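Local structure of heat shock protease HtrA (Thermotoga maritima, 1L1J) at residues N217-K220 / K221-T225. The protein is a periplasmic heat-shock protease of the S1C family, probably a serine endopeptidase, represented here by its trypsin-like protease domain. Sequence-based numbering, arbitrary orientation.
Sequences NTVK and KFLDT
V219 and L223, one helical turn apart, put their branched side chains on the same face of the helix, where CG1 of V219 lies 4.4 Å from CG of L223. The backbone bond from L223 N to V219 O, 2.7 Å and almost straight at 176°, goes with this i to i+4 spacing. Three more such bonds join N217-K220 to K221-T225. Among them D224 N reaches K220 O at 2.9 Å, whereas F222 N to T218 O is bent to 136°.

F222 holds CG anti to its own N (chi1 167°), which swings the ring away from N217-K220 and leaves V219 O near the ring plane at its edge; CB of F222 makes the closer approach to that oxygen, 3.2 Å. At the backbone of the same residue, F222 O accepts from T225 N and from T225 OG1, the latter at 2.7 Å in the carbonyl plane on a lone pair. On another side of the helix, the extended K220 chain runs back towards N217; its NZ is hydrogen-bonded to G123 O and makes a weak bond, 3.4 Å, to N217 OD1. N217 ND2 donates to D124 OD1, and N217 OD1 accepts from S125 N. Helix 216-223, directly after strand 211-215, rests V219 on I105 and L70, F222 on I105, L223 on L70 and F122, and K220 on F122. Strands 68-72 and 105-109 belong to the antiparallel sheet, 121-122 and 211-215 to the other, so the helix bridges both sheets, consistent with the C-terminal helix of the trypsin-like fold.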
loop_
_atom_site.group_PDB
_atom_site.type_symbol
_atom_site.label_atom_id
_atom_site.label_comp_id
_atom_site.label_asym_id
_atom_site.label_seq_id
_atom_site.Cartn_x
_atom_site.Cartn_y
_atom_site.Cartn_z
ATOM N N ASN A 217 -12.140 -6.475 -3.398
ATOM C CA ASN A 217 -12.836 -7.606 -3.989
ATOM C C ASN A 217 -11.951 -8.247 -5.038
ATOM O O ASN A 217 -11.974 -9.455 -5.229
ATOM C CB ASN A 217 -14.142 -7.157 -4.607
ATOM C CG ASN A 217 -15.239 -7.066 -3.590
ATOM O OD1 ASN A 217 -14.995 -6.703 -2.434
ATOM N ND2 ASN A 217 -16.462 -7.392 -3.999
ATOM N N THR A 218 -11.164 -7.433 -5.722
ATOM C CA THR A 218 -10.256 -7.963 -6.714
ATOM C C THR A 218 -9.149 -8.672 -5.944
ATOM O O THR A 218 -8.739 -9.768 -6.300
ATOM C CB THR A 218 -9.668 -6.836 -7.572
ATOM O OG1 THR A 218 -10.710 -6.286 -8.388
ATOM C CG2 THR A 218 -8.534 -7.349 -8.455
ATOM N N VAL A 219 -8.688 -8.042 -4.870
ATOM C CA VAL A 219 -7.630 -8.602 -4.042
ATOM C C VAL A 219 -8.059 -9.949 -3.449
ATOM O O VAL A 219 -7.260 -10.885 -3.372
ATOM C CB VAL A 219 -7.248 -7.617 -2.899
ATOM C CG1 VAL A 219 -6.026 -8.127 -2.141
ATOM C CG2 VAL A 219 -6.971 -6.230 -3.475
ATOM N N LYS A 220 -9.323 -10.045 -3.038
ATOM C CA LYS A 220 -9.865 -11.282 -2.472
ATOM C C LYS A 220 -9.814 -12.405 -3.516
ATOM O O LYS A 220 -9.435 -13.535 -3.213
ATOM C CB LYS A 220 -11.318 -11.086 -2.025
ATOM C CG LYS A 220 -11.523 -10.129 -0.868
ATOM C CD LYS A 220 -13.000 -10.033 -0.549
ATOM C CE LYS A 220 -13.315 -8.897 0.401
ATOM N NZ LYS A 220 -14.781 -8.601 0.371
ATOM N N LYS A 221 -10.208 -12.095 -4.745
ATOM C CA LYS A 221 -10.171 -13.092 -5.795
ATOM C C LYS A 221 -8.724 -13.515 -6.013
ATOM O O LYS A 221 -8.466 -14.634 -6.454
ATOM C CB LYS A 221 -10.767 -12.546 -7.100
ATOM C CG LYS A 221 -12.253 -12.200 -6.998
ATOM C CD LYS A 221 -12.877 -11.817 -8.346
ATOM C CE LYS A 221 -14.337 -11.382 -8.163
ATOM N NZ LYS A 221 -15.073 -11.208 -9.451
ATOM N N PHE A 222 -7.779 -12.632 -5.711
ATOM C CA PHE A 222 -6.374 -12.983 -5.878
ATOM C C PHE A 222 -5.948 -13.862 -4.718
ATOM O O PHE A 222 -5.429 -14.957 -4.912
ATOM C CB PHE A 222 -5.474 -11.751 -5.898
ATOM C CG PHE A 222 -4.014 -12.083 -5.756
ATOM C CD1 PHE A 222 -3.314 -12.669 -6.807
ATOM C CD2 PHE A 222 -3.353 -11.861 -4.547
ATOM C CE1 PHE A 222 -1.976 -13.036 -6.656
ATOM C CE2 PHE A 222 -2.018 -12.223 -4.383
ATOM C CZ PHE A 222 -1.325 -12.813 -5.442
ATOM N N LEU A 223 -6.163 -13.360 -3.510
ATOM C CA LEU A 223 -5.799 -14.099 -2.317
ATOM C C LEU A 223 -6.265 -15.536 -2.415
ATOM O O LEU A 223 -5.512 -16.457 -2.116
ATOM C CB LEU A 223 -6.399 -13.446 -1.066
ATOM C CG LEU A 223 -5.702 -12.196 -0.516
ATOM C CD1 LEU A 223 -6.319 -11.812 0.820
ATOM C CD2 LEU A 223 -4.218 -12.465 -0.342
ATOM N N ASP A 224 -7.503 -15.733 -2.847
ATOM C CA ASP A 224 -8.037 -17.081 -2.959
ATOM C C ASP A 224 -7.217 -18.012 -3.847
ATOM O O ASP A 224 -7.315 -19.229 -3.704
ATOM C CB ASP A 224 -9.489 -17.045 -3.439
ATOM C CG ASP A 224 -10.436 -16.517 -2.373
ATOM O OD1 ASP A 224 -10.253 -16.862 -1.184
ATOM O OD2 ASP A 224 -11.371 -15.768 -2.721
ATOM N N THR A 225 -6.408 -17.454 -4.750
ATOM C CA THR A 225 -5.582 -18.278 -5.633
ATOM C C THR A 225 -4.260 -18.647 -4.958
ATOM O O THR A 225 -3.464 -19.407 -5.501
ATOM C CB THR A 225 -5.267 -17.564 -6.981
ATOM O OG1 THR A 225 -4.292 -16.534 -6.774
ATOM C CG2 THR A 225 -6.533 -16.954 -7.576
#